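PDB 6JEA: beta-hexosaminidase Amuc_2018 from Akkermansia muciniphila, which hydrolyses terminal non-reducing N-acetylhexosamine residues, releasing N-acetylglucosamine from chitobiose and from the ends of unbranched N-glycans. Local coordinates for residues M96-R101 with P398-R403; F306-N311 with L330-K335; T320-R325 with N342-S347; C351-P356 with Y415-A420. All coordinates share one frame; numbering follows the deposited sequence. Where two conformers were deposited one is given.

Interaction 1 of 4, residues M96-R101 with P398-R403; sequences MVDPAR and PVWAER. With NAG (2-acetamido-2-deoxy-beta-D-glucopyranose), chain B.
Met96 and Pro398 pair as parallel strand residues with CA atoms 4.4 Å apart, and the N-H of Val399 donates to Met96 O at 2.9 Å. The Met96 and Pro398 side chains emerge on the same face of the sheet and meet there, CE of Met96 against CB of Pro398. With CG of Met96 anti to the backbone N (chi1 -172°) and a bend at chi3, the same methyl lies over the six-membered ring of Trp400, 3.5 Å from its centroid and 12° off the normal, a CH-pi contact. SD sits over that face too, adding a Met-aromatic contact. The opposite face of the indole carries the pyranose of NAG, so protein and sugar sandwich the ring.

Asp98 OD2 approaches the indole edge, its carboxylate plane nearly perpendicular to the ring. Two donors grip this oxygen from opposite faces of its plane: Ala401 N on the anti side at 3.2 Å, and Arg101 NH1 on the syn side at 2.8 Å, the latter a salt bridge. The guanidinium thus held gives NH1 to NAG O4 at 2.8 Å and NH2 to NAG O3 at 3.1 Å. Glu402 stacks its carboxylate over one guanidinium face, planes 27° apart, a purely electrostatic pairing within the salt bridge network; its OE2 also lies against NAG O4, at a modelled distance too short to be taken literally.

Arg101, Trp400 and Glu402 thus bind the sugar, the two charged residues at its O3/O4 side. They lie where strands 92-97 and 392-399 run out of the TIM barrel, with strand 123-130 on the other side of 92-97 and its Asp130 paired with Arg101 NH2.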
# COMPACT_ATOMS: atom_id res chain seq x y z
N MET A 96 1.03 -1.00 -1.44
CA MET A 96 2.04 0.03 -1.22
C MET A 96 3.14 -0.11 -2.26
O MET A 96 3.73 -1.18 -2.41
CB MET A 96 2.65 -0.06 0.18
CG MET A 96 3.56 1.13 0.51
SD MET A 96 4.82 0.77 1.74
CE MET A 96 5.97 -0.17 0.74
N VAL A 97 3.41 0.98 -2.97
CA VAL A 97 4.56 1.07 -3.85
C VAL A 97 5.63 1.89 -3.15
O VAL A 97 5.35 2.71 -2.26
CB VAL A 97 4.22 1.67 -5.23
CG1 VAL A 97 3.20 0.80 -5.94
CG2 VAL A 97 3.71 3.10 -5.08
N ASP A 98 6.88 1.67 -3.57
CA ASP A 98 8.05 2.22 -2.90
C ASP A 98 8.90 2.98 -3.91
O ASP A 98 9.97 2.52 -4.33
CB ASP A 98 8.85 1.08 -2.24
CG ASP A 98 10.03 1.57 -1.44
OD1 ASP A 98 10.22 2.80 -1.32
OD2 ASP A 98 10.77 0.71 -0.92
N PRO A 99 8.46 4.18 -4.32
CA PRO A 99 9.28 4.98 -5.24
C PRO A 99 10.53 5.55 -4.60
O PRO A 99 11.43 5.98 -5.32
CB PRO A 99 8.32 6.10 -5.68
CG PRO A 99 7.34 6.21 -4.57
CD PRO A 99 7.16 4.82 -4.03
N ALA A 100 10.61 5.56 -3.26
CA ALA A 100 11.84 6.01 -2.61
C ALA A 100 13.02 5.12 -2.97
O ALA A 100 14.11 5.62 -3.27
CB ALA A 100 11.64 6.05 -1.09
N ARG A 101 12.82 3.80 -2.95
CA ARG A 101 13.91 2.89 -3.26
C ARG A 101 14.19 2.87 -4.76
O ARG A 101 15.35 2.93 -5.19
CB ARG A 101 13.60 1.49 -2.75
CG ARG A 101 14.09 1.21 -1.33
CD ARG A 101 13.49 2.17 -0.31
NE ARG A 101 13.94 1.89 1.05
CZ ARG A 101 13.36 1.02 1.86
NH1 ARG A 101 12.29 0.34 1.46
NH2 ARG A 101 13.83 0.83 3.08
N PRO A 398 2.60 -4.41 1.10
CA PRO A 398 3.71 -3.57 0.64
C PRO A 398 4.61 -4.28 -0.36
O PRO A 398 4.97 -5.45 -0.20
CB PRO A 398 4.49 -3.27 1.93
CG PRO A 398 3.65 -3.83 3.06
CD PRO A 398 2.83 -4.91 2.46
N VAL A 399 4.97 -3.56 -1.42
CA VAL A 399 5.91 -4.08 -2.41
C VAL A 399 7.21 -3.29 -2.32
O VAL A 399 7.49 -2.44 -3.18
CB VAL A 399 5.32 -4.02 -3.83
CG1 VAL A 399 6.11 -4.93 -4.77
CG2 VAL A 399 3.85 -4.41 -3.82
N TRP A 400 8.01 -3.57 -1.29
CA TRP A 400 9.27 -2.87 -1.09
C TRP A 400 10.18 -3.06 -2.30
O TRP A 400 10.27 -4.15 -2.87
CB TRP A 400 9.96 -3.38 0.17
CG TRP A 400 9.09 -3.31 1.38
CD1 TRP A 400 8.43 -4.34 1.97
CD2 TRP A 400 8.78 -2.14 2.14
NE1 TRP A 400 7.72 -3.89 3.06
CE2 TRP A 400 7.92 -2.54 3.18
CE3 TRP A 400 9.14 -0.79 2.04
CZ2 TRP A 400 7.43 -1.64 4.13
CZ3 TRP A 400 8.65 0.10 2.98
CH2 TRP A 400 7.80 -0.33 4.01
N ALA A 401 10.87 -1.99 -2.69
CA ALA A 401 11.52 -1.94 -4.00
C ALA A 401 13.02 -1.71 -3.91
O ALA A 401 13.61 -1.06 -4.77
CB ALA A 401 10.87 -0.86 -4.86
N GLU A 402 13.67 -2.26 -2.87
CA GLU A 402 15.13 -2.26 -2.86
C GLU A 402 15.69 -2.99 -4.08
O GLU A 402 16.67 -2.55 -4.68
CB GLU A 402 15.66 -2.89 -1.58
CG GLU A 402 15.47 -2.07 -0.32
CD GLU A 402 14.27 -2.50 0.49
OE1 GLU A 402 13.21 -2.79 -0.11
OE2 GLU A 402 14.38 -2.55 1.74
N ARG A 403 15.06 -4.11 -4.45
CA ARG A 403 15.52 -4.97 -5.54
C ARG A 403 14.50 -5.06 -6.67
O ARG A 403 14.41 -6.08 -7.35
CB ARG A 403 15.85 -6.36 -5.01
CG ARG A 403 16.90 -6.38 -3.91
CD ARG A 403 18.30 -6.12 -4.45
NE ARG A 403 19.32 -6.27 -3.42
CZ ARG A 403 20.63 -6.21 -3.64
NH1 ARG A 403 21.09 -6.02 -4.86
NH2 ARG A 403 21.47 -6.36 -2.63
C1 NAG B . 10.22 -3.61 6.12
C2 NAG B . 10.87 -2.25 6.32
C3 NAG B . 11.29 -1.64 4.98
C4 NAG B . 12.11 -2.63 4.16
C5 NAG B . 11.35 -3.95 4.05
C6 NAG B . 12.13 -5.02 3.32
C7 NAG B . 10.14 -0.95 8.28
C8 NAG B . 9.10 -0.03 8.83
N2 NAG B . 9.96 -1.35 7.02
O1 NAG B . 9.95 -4.19 7.35
O3 NAG B . 12.07 -0.47 5.23
O4 NAG B . 12.33 -2.12 2.86
O5 NAG B . 11.08 -4.46 5.37
O6 NAG B . 11.37 -6.22 3.20
O7 NAG B . 11.10 -1.32 8.95
O HOH W 1 7.20 -0.50 -5.16
O HOH W 2 17.48 0.62 -3.87

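Interaction 2 of 4, residues F306-N311 with L330-K335; sequences FWYEGN and LQSIEK. With NAG (2-acetamido-2-deoxy-beta-D-glucopyranose), chain B.
In the (beta/alpha)-barrel (TIM barrel) of the catalytic domain, this contact joins the loop after strand 303-307 to helix 329-339 of the outer layer, with Tyr308 reaching across to Ser332 and Lys335. CG of Tyr308 is anti to the backbone N (chi1 -169°), which sends the phenol toward the helix. There the ring is met at its edge, near its plane, by both helix residues. CD2 of Tyr308 lies 3.4 Å from OG of Ser332, a hydroxyl whose hydrogen bond goes to Gln328 O, just before the first residue of the helix. Further out, the phenol OH packs against the aliphatic part of Lys335, 3.5 Å from CB and 3.6 Å from CE, the two side chains crossing at a slant.

The segments bury 195 Å² between them, both sides summed. The same loop borders the active site: Trp307 lays one ring face against the acetamido methyl C8 of NAG, and Tyr308 O accepts from NE1 of the substrate-binding Trp324. The lysine chain bends at chi3 (60°) and carries its ammonium past the phenol to the loop backbone, where Lys335 NZ makes a weak hydrogen bond to Gly310 O at 2.9 Å.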
# COMPACT_ATOMS: atom_id res chain seq x y z
N PHE A 306 0.77 4.80 11.43
CA PHE A 306 2.08 4.33 11.88
C PHE A 306 2.29 2.86 11.56
O PHE A 306 1.34 2.08 11.50
CB PHE A 306 2.26 4.52 13.40
CG PHE A 306 2.10 5.93 13.87
CD1 PHE A 306 0.85 6.41 14.23
CD2 PHE A 306 3.19 6.77 13.97
CE1 PHE A 306 0.69 7.71 14.68
CE2 PHE A 306 3.04 8.07 14.42
CZ PHE A 306 1.79 8.54 14.77
N TRP A 307 3.55 2.48 11.36
CA TRP A 307 3.95 1.09 11.50
C TRP A 307 3.93 0.75 12.99
O TRP A 307 4.60 1.41 13.79
CB TRP A 307 5.33 0.84 10.91
CG TRP A 307 5.46 1.17 9.45
CD1 TRP A 307 6.21 2.17 8.90
CD2 TRP A 307 4.82 0.50 8.36
NE1 TRP A 307 6.07 2.16 7.53
CE2 TRP A 307 5.23 1.15 7.17
CE3 TRP A 307 3.94 -0.58 8.26
CZ2 TRP A 307 4.78 0.75 5.91
CZ3 TRP A 307 3.50 -0.98 7.01
CH2 TRP A 307 3.93 -0.32 5.85
N TYR A 308 3.16 -0.27 13.37
CA TYR A 308 2.89 -0.51 14.78
C TYR A 308 4.16 -0.93 15.52
O TYR A 308 4.93 -1.77 15.05
CB TYR A 308 1.81 -1.57 14.94
CG TYR A 308 1.28 -1.70 16.35
CD1 TYR A 308 0.88 -0.58 17.07
CD2 TYR A 308 1.16 -2.94 16.96
CE1 TYR A 308 0.39 -0.69 18.36
CE2 TYR A 308 0.66 -3.06 18.25
CZ TYR A 308 0.28 -1.93 18.94
OH TYR A 308 -0.21 -2.04 20.22
N GLU A 309 4.37 -0.32 16.69
CA GLU A 309 5.36 -0.77 17.66
C GLU A 309 4.65 -0.98 18.98
O GLU A 309 4.06 -0.03 19.52
CB GLU A 309 6.51 0.23 17.81
CG GLU A 309 7.39 0.40 16.57
CD GLU A 309 8.29 -0.80 16.30
OE1 GLU A 309 8.18 -1.82 17.02
OE2 GLU A 309 9.12 -0.72 15.37
N GLY A 310 4.70 -2.20 19.50
CA GLY A 310 3.89 -2.55 20.66
C GLY A 310 4.14 -1.65 21.86
O GLY A 310 3.21 -1.08 22.44
N ASN A 311 5.41 -1.51 22.25
CA ASN A 311 5.74 -0.72 23.43
C ASN A 311 6.34 0.62 23.04
O ASN A 311 7.40 1.01 23.55
CB ASN A 311 6.68 -1.49 24.35
CG ASN A 311 7.71 -2.30 23.59
OD1 ASN A 311 7.47 -3.45 23.23
ND2 ASN A 311 8.88 -1.71 23.34
N LEU A 330 -1.76 -11.60 15.58
CA LEU A 330 -2.81 -11.76 16.59
C LEU A 330 -2.52 -10.90 17.82
O LEU A 330 -3.44 -10.30 18.40
CB LEU A 330 -2.94 -13.23 16.97
CG LEU A 330 -4.02 -13.56 17.99
CD1 LEU A 330 -5.39 -13.28 17.40
CD2 LEU A 330 -3.92 -15.01 18.44
N GLN A 331 -1.26 -10.85 18.23
CA GLN A 331 -0.88 -9.99 19.35
C GLN A 331 -1.17 -8.53 19.05
O GLN A 331 -1.66 -7.80 19.92
CB GLN A 331 0.59 -10.19 19.69
CG GLN A 331 0.92 -11.57 20.23
CD GLN A 331 2.41 -11.79 20.38
OE1 GLN A 331 3.17 -11.69 19.41
NE2 GLN A 331 2.84 -12.08 21.60
N SER A 332 -0.89 -8.09 17.82
CA SER A 332 -1.20 -6.71 17.45
C SER A 332 -2.70 -6.47 17.44
O SER A 332 -3.17 -5.41 17.87
CB SER A 332 -0.59 -6.37 16.10
OG SER A 332 0.81 -6.20 16.20
N ILE A 333 -3.48 -7.44 16.95
CA ILE A 333 -4.93 -7.32 16.98
C ILE A 333 -5.42 -7.08 18.40
O ILE A 333 -6.15 -6.12 18.68
CB ILE A 333 -5.58 -8.58 16.37
CG1 ILE A 333 -5.30 -8.66 14.87
CG2 ILE A 333 -7.08 -8.58 16.63
CD1 ILE A 333 -5.81 -9.92 14.22
N GLU A 334 -5.00 -7.94 19.33
CA GLU A 334 -5.50 -7.84 20.69
C GLU A 334 -4.97 -6.59 21.40
O GLU A 334 -5.71 -5.94 22.15
CB GLU A 334 -5.16 -9.11 21.47
CG GLU A 334 -5.81 -10.35 20.86
CD GLU A 334 -5.71 -11.58 21.74
OE1 GLU A 334 -5.13 -11.48 22.84
OE2 GLU A 334 -6.23 -12.64 21.34
N LYS A 335 -3.72 -6.22 21.14
CA LYS A 335 -3.17 -5.01 21.77
C LYS A 335 -3.88 -3.76 21.27
O LYS A 335 -4.18 -2.86 22.06
CB LYS A 335 -1.67 -4.91 21.51
CG LYS A 335 -0.83 -5.87 22.33
CD LYS A 335 0.61 -5.39 22.41
CE LYS A 335 0.68 -4.02 23.06
NZ LYS A 335 2.09 -3.59 23.29
C1 NAG B . 10.22 -3.61 6.12
C2 NAG B . 10.87 -2.25 6.32
C3 NAG B . 11.29 -1.64 4.98
C4 NAG B . 12.11 -2.63 4.16
C5 NAG B . 11.35 -3.95 4.05
C6 NAG B . 12.13 -5.02 3.32
C7 NAG B . 10.14 -0.95 8.28
C8 NAG B . 9.10 -0.03 8.83
N2 NAG B . 9.96 -1.35 7.02
O1 NAG B . 9.95 -4.19 7.35
O3 NAG B . 12.07 -0.47 5.23
O4 NAG B . 12.33 -2.12 2.86
O5 NAG B . 11.08 -4.46 5.37
O6 NAG B . 11.37 -6.22 3.20
O7 NAG B . 11.10 -1.32 8.95

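Interaction 3 of 4, residues T320-R325 with N342-S347; sequences TVYAWR and NLIMAS. With NAG (2-acetamido-2-deoxy-beta-D-glucopyranose), chain B.
Tyr322 and Ile344 lie side by side on one face of the sheet, pointing the same way, with the isoleucine spread over the phenol. CD1 of Ile344 stands 4.1 Å from the ring centroid and 28° off its normal, a CH-pi contact, while CB lies over the face toward the rim and CG2 beside CD2 and CE2 of the tyrosine, just past it. Ala346 CB meets the same ring at its edge. The extended chain of Ile344 also brings CD1 to CG2 of Thr320, 3.6 Å away, so this one methyl is wedged between threonine and tyrosine. The phenol OH goes on to bond Gln305.

On the other face, Leu343 swings CD1 across the strand pair to meet CG2 of Val321 and CB of Ala323, each at 3.8 Å.

Strands 320-323 and 342-345, joined through helix 329-339, form a beta-alpha-beta crossover of the TIM barrel. The axes of the two strand segments, running in the same direction, are 32° apart and 4.7 Å at closest approach. Val321 N donates to Asn342 O, Ile344 N to Val321 O and Ala323 N to Ile344 O, each at 2.9 Å. The Val321-Leu343 face turns to helix 329-339; the Tyr322-Ile344 face looks inward, against His396 and Trp92.

Beyond the strand end, Trp324 takes chi1 55°, its CG between the backbone N and carbonyl carbon, and the indole turns away from Ser347 toward the sugar. Arg325 CG lies over one ring face, while CZ3 of Trp324 comes 3.6 Å from NAG O1.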
# COMPACT_ATOMS: atom_id res chain seq x y z
N THR A 320 -4.48 4.94 13.58
CA THR A 320 -4.37 3.71 12.81
C THR A 320 -2.92 3.25 12.71
O THR A 320 -2.02 4.03 12.37
CB THR A 320 -4.98 3.87 11.41
OG1 THR A 320 -6.38 4.14 11.53
CG2 THR A 320 -4.80 2.60 10.60
N VAL A 321 -2.71 1.96 13.00
CA VAL A 321 -1.40 1.34 12.93
C VAL A 321 -1.48 0.13 12.02
O VAL A 321 -2.54 -0.45 11.80
CB VAL A 321 -0.88 0.95 14.33
CG1 VAL A 321 -0.74 2.19 15.20
CG2 VAL A 321 -1.81 -0.05 14.97
N TYR A 322 -0.32 -0.25 11.48
CA TYR A 322 -0.18 -1.39 10.59
C TYR A 322 0.53 -2.51 11.33
O TYR A 322 1.62 -2.30 11.89
CB TYR A 322 0.61 -1.03 9.33
CG TYR A 322 -0.05 -0.05 8.39
CD1 TYR A 322 -0.20 1.29 8.73
CD2 TYR A 322 -0.49 -0.46 7.14
CE1 TYR A 322 -0.79 2.19 7.86
CE2 TYR A 322 -1.08 0.43 6.26
CZ TYR A 322 -1.23 1.75 6.62
OH TYR A 322 -1.82 2.64 5.75
N ALA A 323 -0.06 -3.70 11.33
CA ALA A 323 0.64 -4.89 11.79
C ALA A 323 1.55 -5.38 10.67
O ALA A 323 1.10 -5.60 9.55
CB ALA A 323 -0.34 -5.99 12.20
N TRP A 324 2.84 -5.53 10.97
CA TRP A 324 3.82 -5.85 9.93
C TRP A 324 4.87 -6.87 10.33
O TRP A 324 5.42 -7.52 9.43
CB TRP A 324 4.53 -4.57 9.47
CG TRP A 324 5.17 -3.80 10.59
CD1 TRP A 324 4.53 -3.04 11.53
CD2 TRP A 324 6.57 -3.70 10.87
NE1 TRP A 324 5.45 -2.48 12.39
CE2 TRP A 324 6.70 -2.87 12.01
CE3 TRP A 324 7.72 -4.23 10.28
CZ2 TRP A 324 7.95 -2.56 12.56
CZ3 TRP A 324 8.95 -3.92 10.83
CH2 TRP A 324 9.05 -3.09 11.96
N ARG A 325 5.17 -7.06 11.61
CA ARG A 325 6.24 -7.97 11.99
C ARG A 325 5.80 -9.43 11.90
O ARG A 325 4.63 -9.77 12.13
CB ARG A 325 6.73 -7.67 13.41
CG ARG A 325 7.49 -6.36 13.54
CD ARG A 325 8.05 -6.20 14.95
NE ARG A 325 8.70 -4.90 15.14
CZ ARG A 325 9.97 -4.65 14.85
NH1 ARG A 325 10.74 -5.61 14.35
NH2 ARG A 325 10.48 -3.45 15.06
N ASN A 342 -7.06 1.46 15.72
CA ASN A 342 -7.48 0.74 14.53
C ASN A 342 -6.27 0.10 13.87
O ASN A 342 -5.15 0.63 13.93
CB ASN A 342 -8.19 1.67 13.54
CG ASN A 342 -9.53 2.13 14.05
OD1 ASN A 342 -10.51 1.38 14.04
ND2 ASN A 342 -9.60 3.38 14.49
N LEU A 343 -6.50 -1.05 13.24
CA LEU A 343 -5.41 -1.88 12.74
C LEU A 343 -5.62 -2.21 11.27
O LEU A 343 -6.73 -2.56 10.85
CB LEU A 343 -5.30 -3.17 13.55
CG LEU A 343 -4.14 -4.10 13.20
CD1 LEU A 343 -2.80 -3.40 13.38
CD2 LEU A 343 -4.20 -5.34 14.05
N ILE A 344 -4.54 -2.11 10.50
CA ILE A 344 -4.48 -2.57 9.12
C ILE A 344 -3.49 -3.73 9.07
O ILE A 344 -2.36 -3.60 9.56
CB ILE A 344 -4.09 -1.44 8.17
CG1 ILE A 344 -5.10 -0.29 8.27
CG2 ILE A 344 -4.03 -1.95 6.74
CD1 ILE A 344 -4.76 0.90 7.40
N MET A 345 -3.91 -4.85 8.49
CA MET A 345 -3.10 -6.06 8.47
C MET A 345 -2.15 -6.01 7.28
O MET A 345 -2.58 -6.07 6.12
CB MET A 345 -3.98 -7.30 8.42
CG MET A 345 -3.21 -8.61 8.43
SD MET A 345 -2.05 -8.75 9.81
CE MET A 345 -3.16 -8.58 11.21
N ALA A 346 -0.86 -5.90 7.56
CA ALA A 346 0.19 -5.89 6.55
C ALA A 346 1.32 -6.84 6.94
O ALA A 346 2.48 -6.60 6.61
CB ALA A 346 0.73 -4.48 6.33
N SER A 347 0.97 -7.91 7.66
CA SER A 347 1.98 -8.79 8.25
C SER A 347 2.90 -9.35 7.18
O SER A 347 2.45 -9.87 6.16
CB SER A 347 1.29 -9.92 9.01
OG SER A 347 2.24 -10.74 9.68
C1 NAG B . 10.22 -3.61 6.12
C2 NAG B . 10.87 -2.25 6.32
C3 NAG B . 11.29 -1.64 4.98
C4 NAG B . 12.11 -2.63 4.16
C5 NAG B . 11.35 -3.95 4.05
C6 NAG B . 12.13 -5.02 3.32
C7 NAG B . 10.14 -0.95 8.28
C8 NAG B . 9.10 -0.03 8.83
N2 NAG B . 9.96 -1.35 7.02
O1 NAG B . 9.95 -4.19 7.35
O3 NAG B . 12.07 -0.47 5.23
O4 NAG B . 12.33 -2.12 2.86
O5 NAG B . 11.08 -4.46 5.37
O6 NAG B . 11.37 -6.22 3.20
O7 NAG B . 11.10 -1.32 8.95
O HOH W 3 2.12 -8.51 12.32

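Interaction 4 of 4, residues C351-P356 with Y415-A420; sequences CYLDFP and YPRACA. With NAG (2-acetamido-2-deoxy-beta-D-glucopyranose), chain B.
Arg417, in the first turn of helix 417-426, reaches across to the substrate-binding loop 351-356, and each part of its chain finds a partner. CB touches CD2 of Leu353 at 3.7 Å; farther along, CD and NE pass the same methyl as the two side chains slide by each other in opposite directions. The bend at chi3 (-65°) then turns the guanidinium so that Leu353 CD2 sits over one face, toward the rim. At the tip NH1 and NH2 both close on a single atom, Phe355 O, at 2.9 and 2.8 Å, with the oxygen almost in the guanidinium plane. The two bonds differ in direction: NH2 arrives nearly in line with the C=O bond (175°), whereas NH1 comes from above the carbonyl plane. NH2 also bonds Arg413 O and NH1 bonds Thr370 O, so the buried head is held by three carbonyls.

Leu353 adds its other methyl, CD1, which packs 4.2 Å from CB of Ala418. On the side of the loop away from Arg417, Tyr352 and Asp354 bind the sugar: Tyr352 OH shares a hydrogen bond with NAG O1 at 3.0 Å, and Asp354 OD2 accepts from NAG O6 at 2.6 Å. Loop 351-356 thus lies between the pocket and helix 417-426, with Leu353 also against strand 392-399, while helices 372-376 and 434-452 pack on the residues of segment 415-420.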
# COMPACT_ATOMS: atom_id res chain seq x y z
N CYS A 351 2.01 -10.63 3.59
CA CYS A 351 1.70 -9.46 2.79
C CYS A 351 2.91 -8.77 2.16
O CYS A 351 2.71 -7.87 1.33
CB CYS A 351 0.94 -8.43 3.64
SG CYS A 351 -0.59 -9.06 4.39
N TYR A 352 4.14 -9.13 2.52
CA TYR A 352 5.31 -8.51 1.92
C TYR A 352 5.55 -9.13 0.55
O TYR A 352 6.01 -10.27 0.45
CB TYR A 352 6.54 -8.66 2.80
CG TYR A 352 6.67 -7.61 3.89
CD1 TYR A 352 5.55 -6.94 4.37
CD2 TYR A 352 7.90 -7.28 4.42
CE1 TYR A 352 5.66 -5.99 5.36
CE2 TYR A 352 8.02 -6.33 5.41
CZ TYR A 352 6.90 -5.69 5.88
OH TYR A 352 7.02 -4.74 6.86
N LEU A 353 5.26 -8.38 -0.51
CA LEU A 353 5.36 -8.89 -1.87
C LEU A 353 6.73 -8.65 -2.49
O LEU A 353 6.91 -8.95 -3.68
CB LEU A 353 4.27 -8.27 -2.75
CG LEU A 353 2.85 -8.57 -2.28
CD1 LEU A 353 1.83 -8.20 -3.35
CD2 LEU A 353 2.70 -10.03 -1.87
N ASP A 354 7.69 -8.11 -1.74
CA ASP A 354 9.07 -8.08 -2.22
C ASP A 354 9.76 -9.43 -2.07
O ASP A 354 10.76 -9.68 -2.76
CB ASP A 354 9.88 -7.01 -1.49
CG ASP A 354 9.80 -7.13 0.03
OD1 ASP A 354 8.72 -7.48 0.55
OD2 ASP A 354 10.83 -6.87 0.69
N PHE A 355 9.24 -10.31 -1.22
CA PHE A 355 9.84 -11.62 -1.04
C PHE A 355 9.58 -12.48 -2.27
O PHE A 355 8.57 -12.33 -2.95
CB PHE A 355 9.27 -12.31 0.20
CG PHE A 355 9.53 -11.57 1.49
CD1 PHE A 355 10.45 -10.53 1.55
CD2 PHE A 355 8.87 -11.94 2.65
CE1 PHE A 355 10.69 -9.86 2.74
CE2 PHE A 355 9.11 -11.27 3.84
CZ PHE A 355 10.02 -10.23 3.88
N PRO A 356 10.50 -13.40 -2.58
CA PRO A 356 10.28 -14.30 -3.72
C PRO A 356 9.03 -15.15 -3.53
O PRO A 356 8.73 -15.58 -2.42
CB PRO A 356 11.55 -15.15 -3.76
CG PRO A 356 12.10 -15.07 -2.36
CD PRO A 356 11.77 -13.68 -1.89
N TYR A 415 2.30 -9.59 -8.57
CA TYR A 415 1.24 -10.47 -9.03
C TYR A 415 1.77 -11.88 -9.26
O TYR A 415 2.94 -12.05 -9.64
CB TYR A 415 0.62 -9.93 -10.33
CG TYR A 415 -0.20 -8.68 -10.09
CD1 TYR A 415 -1.55 -8.76 -9.78
CD2 TYR A 415 0.40 -7.43 -10.13
CE1 TYR A 415 -2.29 -7.63 -9.55
CE2 TYR A 415 -0.34 -6.28 -9.89
CZ TYR A 415 -1.69 -6.39 -9.60
OH TYR A 415 -2.43 -5.26 -9.35
N PRO A 416 0.95 -12.92 -9.04
CA PRO A 416 -0.48 -12.83 -8.71
C PRO A 416 -0.83 -12.82 -7.22
O PRO A 416 -2.00 -13.00 -6.90
CB PRO A 416 -1.03 -14.10 -9.35
CG PRO A 416 0.08 -15.09 -9.16
CD PRO A 416 1.38 -14.31 -9.24
N ARG A 417 0.14 -12.62 -6.32
CA ARG A 417 -0.17 -12.63 -4.89
C ARG A 417 -1.08 -11.47 -4.50
O ARG A 417 -1.85 -11.58 -3.54
CB ARG A 417 1.12 -12.61 -4.07
CG ARG A 417 1.88 -13.93 -4.09
CD ARG A 417 3.23 -13.83 -3.38
NE ARG A 417 4.15 -12.93 -4.06
CZ ARG A 417 5.40 -12.68 -3.67
NH1 ARG A 417 5.88 -13.28 -2.58
NH2 ARG A 417 6.16 -11.84 -4.35
N ALA A 418 -1.01 -10.36 -5.24
CA ALA A 418 -1.93 -9.25 -4.99
C ALA A 418 -3.38 -9.67 -5.20
O ALA A 418 -4.28 -9.13 -4.55
CB ALA A 418 -1.57 -8.06 -5.87
N CYS A 419 -3.63 -10.63 -6.10
CA CYS A 419 -4.99 -11.14 -6.26
C CYS A 419 -5.46 -11.85 -4.99
O CYS A 419 -6.61 -11.70 -4.57
CB CYS A 419 -5.06 -12.09 -7.45
SG CYS A 419 -4.30 -11.44 -8.96
N ALA A 420 -4.56 -12.63 -4.37
CA ALA A 420 -4.89 -13.27 -3.10
C ALA A 420 -5.15 -12.23 -2.02
O ALA A 420 -6.09 -12.37 -1.23
CB ALA A 420 -3.77 -14.22 -2.68
C1 NAG B . 10.22 -3.61 6.12
C2 NAG B . 10.87 -2.25 6.32
C3 NAG B . 11.29 -1.64 4.98
C4 NAG B . 12.11 -2.63 4.16
C5 NAG B . 11.35 -3.95 4.05
C6 NAG B . 12.13 -5.02 3.32
C7 NAG B . 10.14 -0.95 8.28
C8 NAG B . 9.10 -0.03 8.83
N2 NAG B . 9.96 -1.35 7.02
O1 NAG B . 9.95 -4.19 7.35
O3 NAG B . 12.07 -0.47 5.23
O4 NAG B . 12.33 -2.12 2.86
O5 NAG B . 11.08 -4.46 5.37
O6 NAG B . 11.37 -6.22 3.20
O7 NAG B . 11.10 -1.32 8.95

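All four contacts belong to the TIM barrel catalytic domain and reach one NAG. Interactions 2 and 3 adjoin, centres about 7 Å apart, and alternate along the chain: strand 303-307, strand 320-323, helix 329-339, strand 342-345. Interaction 1 pairs strands 92-97 and 392-399, bringing distant parts of the chain together and closing the barrel beside strand 342-345; interactions 2 and 3 fall within the sequence it spans. Interaction 4 alternates with it, about 13 Å away between centres, linked by Pro398 O to Leu353 N at 3.0 Å. Trp307, Trp324, Tyr352 and Trp400, one from each contact, surround the sugar, so separate barrel segments build one pocket.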